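Local coordinates for protein lysozyme C (Equus asinus, PDB 5XUW) that hydrolyses the beta-1,4 linkages of bacterial cell-wall peptidoglycan and binds one calcium ion, at residues A[7-12]-A[122-127]; A[81-84]-A[89-92]. All blocks are in the same frame, centred on the assembly; numbering follows the deposited sequence.

Interaction 1: residues A[7-12]-A[122-127]; sequences ELAHKL and EYLASC
The imidazole of His10 meets the backbone carbonyl of Cys127 edge-on. NE2 of His10 donates to O of Cys127 over 3.0 Å, with an N-H...O angle of 159°. The acceptor lies close to the ring plane, only 11° out of it. On the carbonyl side the donor sits in the carbonyl plane and uses a lone pair of the oxygen. The bond is thus well aligned from both sides and helps to hold the ring in this orientation. His10 gets there because CG stands beside its own backbone N, opposite the carbonyl carbon (chi1 -78°), which carries the ring across to the C-terminal turn. The bond also implies that NE2 carries a proton. CB of Cys127 lies near the same ring nitrogen.

One helix position earlier, the methyl group of Ala9 points at the other segment. It meets the forked end of Leu124, with CB of Ala9 4.1 Å from both CD1 and CD2. SG of Cys127 comes to 4.3 Å from the same Ala9 CB, so the methyl faces both leucine branches and a sulfur. The contact is therefore part polar and part apolar. The helix is joined by a ring edge at its exposed side and by a small methyl at its buried side.

The C-terminal chain folds tightly here. A type I turn from Glu122 to Ala125 leads into a short 3-10 segment, and Cys127 N bonds to Leu124 O. The disulfide from Cys127 to Cys6 ties the 3-10 segment covalently to helix 5-14, linking the two ends of the C-type lysozyme chain. Ala9 also rests on Val29 of helix 25-36, and Tyr123 touches that same residue. The C-terminal loop after helix 109-114 thus lies against helix 5-14, with helix 25-36 alongside.

Interaction 2: residues A[81-84]-A[89-92]; sequences SKLL and DDDI. With CA (calcium ion), chain C.
OD1 of Asp90 is gripped by the calcium ion at 2.4 Å and, weakly, by the N-H of Asp91. Across the contact the backbone oxygen of Lys82 binds the same calcium at 2.3 Å, and OD1 of Asp91 binds it at 2.5 Å. Two waters also bind the metal. Asp85 OD1 and the carbonyl oxygen of Asn87 complete seven ligands. This is the calcium-binding loop of alpha-lactalbumins and the calcium-binding C-type lysozymes, in which a 3-10 turn, a connecting loop and the first turn of helix 89-100 wrap the ion. Each of the two aspartates gives calcium one carboxylate oxygen. For Asp90 the carboxylate is placed by CG lying between the backbone N and the carbonyl carbon (chi1 51°). Its OD2 takes a weak bond from a calcium-bound water. OD1 of Asp90 and OD1 of Asp91 approach to 2.9 Å; the shared metal probably offsets their repulsion. The side chains of Lys82 and Asp90 cross at about a right angle, and Lys82 CB comes 3.7 Å from Asp90 OD2. The Lys82 ammonium does not reach that carboxylate. The side chains of Leu83 and Asp91 run past each other in opposite directions. CD2 of Leu83 lies 3.5 Å from OD2 of Asp91. Leu83 also packs against Tyr54 of strand 53-54.

Overall arrangement
The two contacts sit about 20 Å apart between centres. Interaction 2 falls between the segments of interaction 1 in sequence. Interaction 1 lies farther from the centre of the chain and joins its N- and C-terminal regions. Interaction 2 joins neighbours in sequence, a loop and the start of helix 89-100. Both are partly buried, but their chemistry differs. Interaction 1 combines a side-chain-to-backbone hydrogen bond with small apolar contacts and a nearby disulfide; interaction 2 is built on a calcium ion held by carboxylates, backbone carbonyls and water. Helices 5-14 and 89-100 bridge them directly: Lys11 forms a salt bridge with Asp89, and Leu12 packs on Ile92.

Interaction 1: residues A[7-12]-A[122-127]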
loop_
_atom_site.group_PDB
_atom_site.type_symbol
_atom_site.label_atom_id
_atom_site.label_comp_id
_atom_site.label_asym_id
_atom_site.label_seq_id
_atom_site.Cartn_x
_atom_site.Cartn_y
_atom_site.Cartn_z
ATOM N N GLU A 7 1.421 -7.533 -13.051
ATOM C CA GLU A 7 0.260 -8.146 -12.429
ATOM C C GLU A 7 -0.412 -7.173 -11.461
ATOM O O GLU A 7 -1.639 -7.003 -11.488
ATOM C CB GLU A 7 0.666 -9.398 -11.667
ATOM C CG GLU A 7 -0.502 -10.184 -11.103
ATOM C CD GLU A 7 -0.047 -11.359 -10.265
ATOM O OE1 GLU A 7 1.175 -11.497 -10.023
ATOM O OE2 GLU A 7 -0.931 -12.128 -9.849
ATOM N N LEU A 8 0.392 -6.548 -10.603
ATOM C CA LEU A 8 -0.153 -5.597 -9.635
ATOM C C LEU A 8 -0.772 -4.396 -10.337
ATOM O O LEU A 8 -1.871 -3.978 -9.990
ATOM C CB LEU A 8 0.901 -5.156 -8.616
ATOM C CG LEU A 8 0.376 -4.228 -7.511
ATOM C CD1 LEU A 8 -0.765 -4.874 -6.728
ATOM C CD2 LEU A 8 1.497 -3.801 -6.569
ATOM N N ALA A 9 -0.082 -3.869 -11.346
ATOM C CA ALA A 9 -0.591 -2.714 -12.108
ATOM C C ALA A 9 -1.997 -2.972 -12.671
ATOM O O ALA A 9 -2.909 -2.157 -12.530
ATOM C CB ALA A 9 0.370 -2.368 -13.225
ATOM N N HIS A 10 -2.185 -4.145 -13.262
ATOM C CA HIS A 10 -3.486 -4.496 -13.833
ATOM C C HIS A 10 -4.583 -4.738 -12.791
ATOM O O HIS A 10 -5.725 -4.330 -12.998
ATOM C CB HIS A 10 -3.331 -5.655 -14.812
ATOM C CG HIS A 10 -2.791 -5.203 -16.124
ATOM N ND1 HIS A 10 -3.601 -4.683 -17.107
ATOM C CD2 HIS A 10 -1.522 -5.076 -16.572
ATOM C CE1 HIS A 10 -2.859 -4.310 -18.131
ATOM N NE2 HIS A 10 -1.591 -4.540 -17.834
ATOM N N LYS A 11 -4.226 -5.367 -11.678
ATOM C CA LYS A 11 -5.138 -5.522 -10.542
ATOM C C LYS A 11 -5.592 -4.153 -10.013
ATOM O O LYS A 11 -6.787 -3.891 -9.880
ATOM C CB LYS A 11 -4.448 -6.327 -9.443
ATOM C CG LYS A 11 -5.236 -6.512 -8.153
ATOM C CD LYS A 11 -6.608 -7.123 -8.369
ATOM C CE LYS A 11 -7.291 -7.387 -7.033
ATOM N NZ LYS A 11 -8.672 -7.924 -7.190
ATOM N N LEU A 12 -4.629 -3.287 -9.719
ATOM C CA LEU A 12 -4.937 -1.945 -9.222
ATOM C C LEU A 12 -5.752 -1.141 -10.233
ATOM O O LEU A 12 -6.684 -0.429 -9.849
ATOM C CB LEU A 12 -3.659 -1.205 -8.824
ATOM C CG LEU A 12 -2.823 -1.812 -7.688
ATOM C CD1 LEU A 12 -1.735 -0.837 -7.273
ATOM C CD2 LEU A 12 -3.642 -2.227 -6.472
ATOM N N GLU A 122 8.329 5.506 -17.605
ATOM C CA GLU A 122 8.640 4.185 -18.172
ATOM C C GLU A 122 8.474 3.037 -17.162
ATOM O O GLU A 122 8.711 1.877 -17.507
ATOM C CB GLU A 122 10.073 4.162 -18.702
ATOM C CG GLU A 122 10.407 5.278 -19.683
ATOM C CD GLU A 122 11.859 5.257 -20.145
ATOM O OE1 GLU A 122 12.672 4.469 -19.603
ATOM O OE2 GLU A 122 12.197 6.045 -21.055
ATOM N N TYR A 123 8.053 3.350 -15.937
ATOM C CA TYR A 123 8.011 2.369 -14.843
ATOM C C TYR A 123 7.059 1.205 -15.151
ATOM O O TYR A 123 7.365 0.051 -14.838
ATOM C CB TYR A 123 7.653 3.076 -13.519
ATOM C CG TYR A 123 7.562 2.167 -12.296
ATOM C CD1 TYR A 123 8.704 1.584 -11.737
ATOM C CD2 TYR A 123 6.334 1.910 -11.692
ATOM C CE1 TYR A 123 8.617 0.749 -10.621
ATOM C CE2 TYR A 123 6.235 1.088 -10.577
ATOM C CZ TYR A 123 7.370 0.504 -10.041
ATOM O OH TYR A 123 7.252 -0.321 -8.935
ATOM N N LEU A 124 5.925 1.501 -15.781
ATOM C CA LEU A 124 4.969 0.469 -16.197
ATOM C C LEU A 124 4.998 0.220 -17.709
ATOM O O LEU A 124 4.026 -0.293 -18.271
ATOM C CB LEU A 124 3.556 0.836 -15.743
ATOM C CG LEU A 124 3.362 1.033 -14.234
ATOM C CD1 LEU A 124 1.901 1.353 -13.944
ATOM C CD2 LEU A 124 3.846 -0.179 -13.442
ATOM N N ALA A 125 6.127 0.508 -18.353
ATOM C CA ALA A 125 6.228 0.397 -19.812
ATOM C C ALA A 125 6.005 -1.040 -20.283
ATOM O O ALA A 125 5.366 -1.261 -21.298
ATOM C CB ALA A 125 7.566 0.934 -20.308
ATOM N N SER A 126 6.488 -2.013 -19.519
ATOM C CA SER A 126 6.281 -3.421 -19.858
ATOM C C SER A 126 4.834 -3.906 -19.669
ATOM O O SER A 126 4.475 -4.966 -20.177
ATOM C CB SER A 126 7.260 -4.296 -19.074
ATOM O OG SER A 126 7.098 -4.140 -17.671
ATOM N N CYS A 127 4.001 -3.143 -18.955
ATOM C CA CYS A 127 2.614 -3.530 -18.692
ATOM C C CYS A 127 1.597 -3.012 -19.725
ATOM O O CYS A 127 0.427 -3.324 -19.613
ATOM C CB CYS A 127 2.203 -3.047 -17.295
ATOM S SG CYS A 127 3.490 -3.233 -16.040
#

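Interaction 2: residues A[81-84]-A[89-92]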
loop_
_atom_site.group_PDB
_atom_site.type_symbol
_atom_site.label_atom_id
_atom_site.label_comp_id
_atom_site.label_asym_id
_atom_site.label_seq_id
_atom_site.Cartn_x
_atom_site.Cartn_y
_atom_site.Cartn_z
ATOM N N SER A 81 -4.647 -9.181 10.234
ATOM C CA SER A 81 -4.416 -10.470 9.561
ATOM C C SER A 81 -5.003 -10.557 8.149
ATOM O O SER A 81 -4.464 -11.277 7.300
ATOM C CB SER A 81 -4.962 -11.623 10.415
ATOM O OG SER A 81 -6.336 -11.434 10.703
ATOM N N LYS A 82 -6.080 -9.813 7.894
ATOM C CA LYS A 82 -6.708 -9.778 6.572
ATOM C C LYS A 82 -5.899 -8.987 5.541
ATOM O O LYS A 82 -6.252 -8.953 4.362
ATOM C CB LYS A 82 -8.115 -9.217 6.678
ATOM C CG LYS A 82 -9.005 -10.045 7.606
ATOM C CD LYS A 82 -10.244 -9.289 8.039
ATOM C CE LYS A 82 -11.295 -9.282 6.954
ATOM N NZ LYS A 82 -11.986 -10.596 6.847
ATOM N N LEU A 83 -4.824 -8.344 5.991
ATOM C CA LEU A 83 -3.871 -7.691 5.101
ATOM C C LEU A 83 -2.652 -8.577 4.822
ATOM O O LEU A 83 -1.659 -8.093 4.291
ATOM C CB LEU A 83 -3.438 -6.359 5.724
ATOM C CG LEU A 83 -4.594 -5.443 6.142
ATOM C CD1 LEU A 83 -4.076 -4.242 6.920
ATOM C CD2 LEU A 83 -5.397 -5.007 4.924
ATOM N N LEU A 84 -2.717 -9.856 5.195
ATOM C CA LEU A 84 -1.627 -10.796 4.950
ATOM C C LEU A 84 -2.027 -11.958 4.044
ATOM O O LEU A 84 -1.198 -12.811 3.767
ATOM C CB LEU A 84 -1.079 -11.321 6.280
ATOM C CG LEU A 84 -0.433 -10.301 7.220
ATOM C CD1 LEU A 84 -0.038 -10.980 8.522
ATOM C CD2 LEU A 84 0.777 -9.633 6.584
ATOM N N ASP A 89 -8.124 -6.824 -2.220
ATOM C CA ASP A 89 -9.254 -5.906 -2.321
ATOM C C ASP A 89 -9.459 -5.083 -1.056
ATOM O O ASP A 89 -9.676 -3.871 -1.148
ATOM C CB ASP A 89 -10.547 -6.640 -2.686
ATOM C CG ASP A 89 -10.547 -7.155 -4.119
ATOM O OD1 ASP A 89 -9.615 -6.836 -4.885
ATOM O OD2 ASP A 89 -11.481 -7.905 -4.480
ATOM N N ASP A 90 -9.382 -5.730 0.109
ATOM C CA ASP A 90 -9.547 -5.004 1.372
ATOM C C ASP A 90 -8.322 -4.138 1.684
ATOM O O ASP A 90 -8.461 -3.026 2.231
ATOM C CB ASP A 90 -9.966 -5.907 2.548
ATOM C CG ASP A 90 -9.086 -7.127 2.730
ATOM O OD1 ASP A 90 -7.986 -7.193 2.140
ATOM O OD2 ASP A 90 -9.513 -8.051 3.472
ATOM N N ASP A 91 -7.140 -4.603 1.291
ATOM C CA ASP A 91 -5.916 -3.760 1.358
ATOM C C ASP A 91 -6.082 -2.493 0.524
ATOM O O ASP A 91 -5.721 -1.381 0.962
ATOM C CB ASP A 91 -4.666 -4.495 0.860
ATOM C CG ASP A 91 -4.399 -5.790 1.593
ATOM O OD1 ASP A 91 -5.235 -6.704 1.486
ATOM O OD2 ASP A 91 -3.335 -5.909 2.238
ATOM N N ILE A 92 -6.635 -2.659 -0.676
ATOM C CA ILE A 92 -6.855 -1.529 -1.592
ATOM C C ILE A 92 -7.880 -0.550 -1.017
ATOM O O ILE A 92 -7.675 0.664 -1.037
ATOM C CB ILE A 92 -7.312 -2.016 -2.983
ATOM C CG1 ILE A 92 -6.139 -2.675 -3.723
ATOM C CG2 ILE A 92 -7.898 -0.877 -3.816
ATOM C CD1 ILE A 92 -6.554 -3.527 -4.899
HETATM CA CA CA C . -6.225 -8.886 2.053
HETATM O O HOH W 1 -8.287 -10.034 2.003
HETATM O O HOH W 2 -3.854 -9.153 1.714
#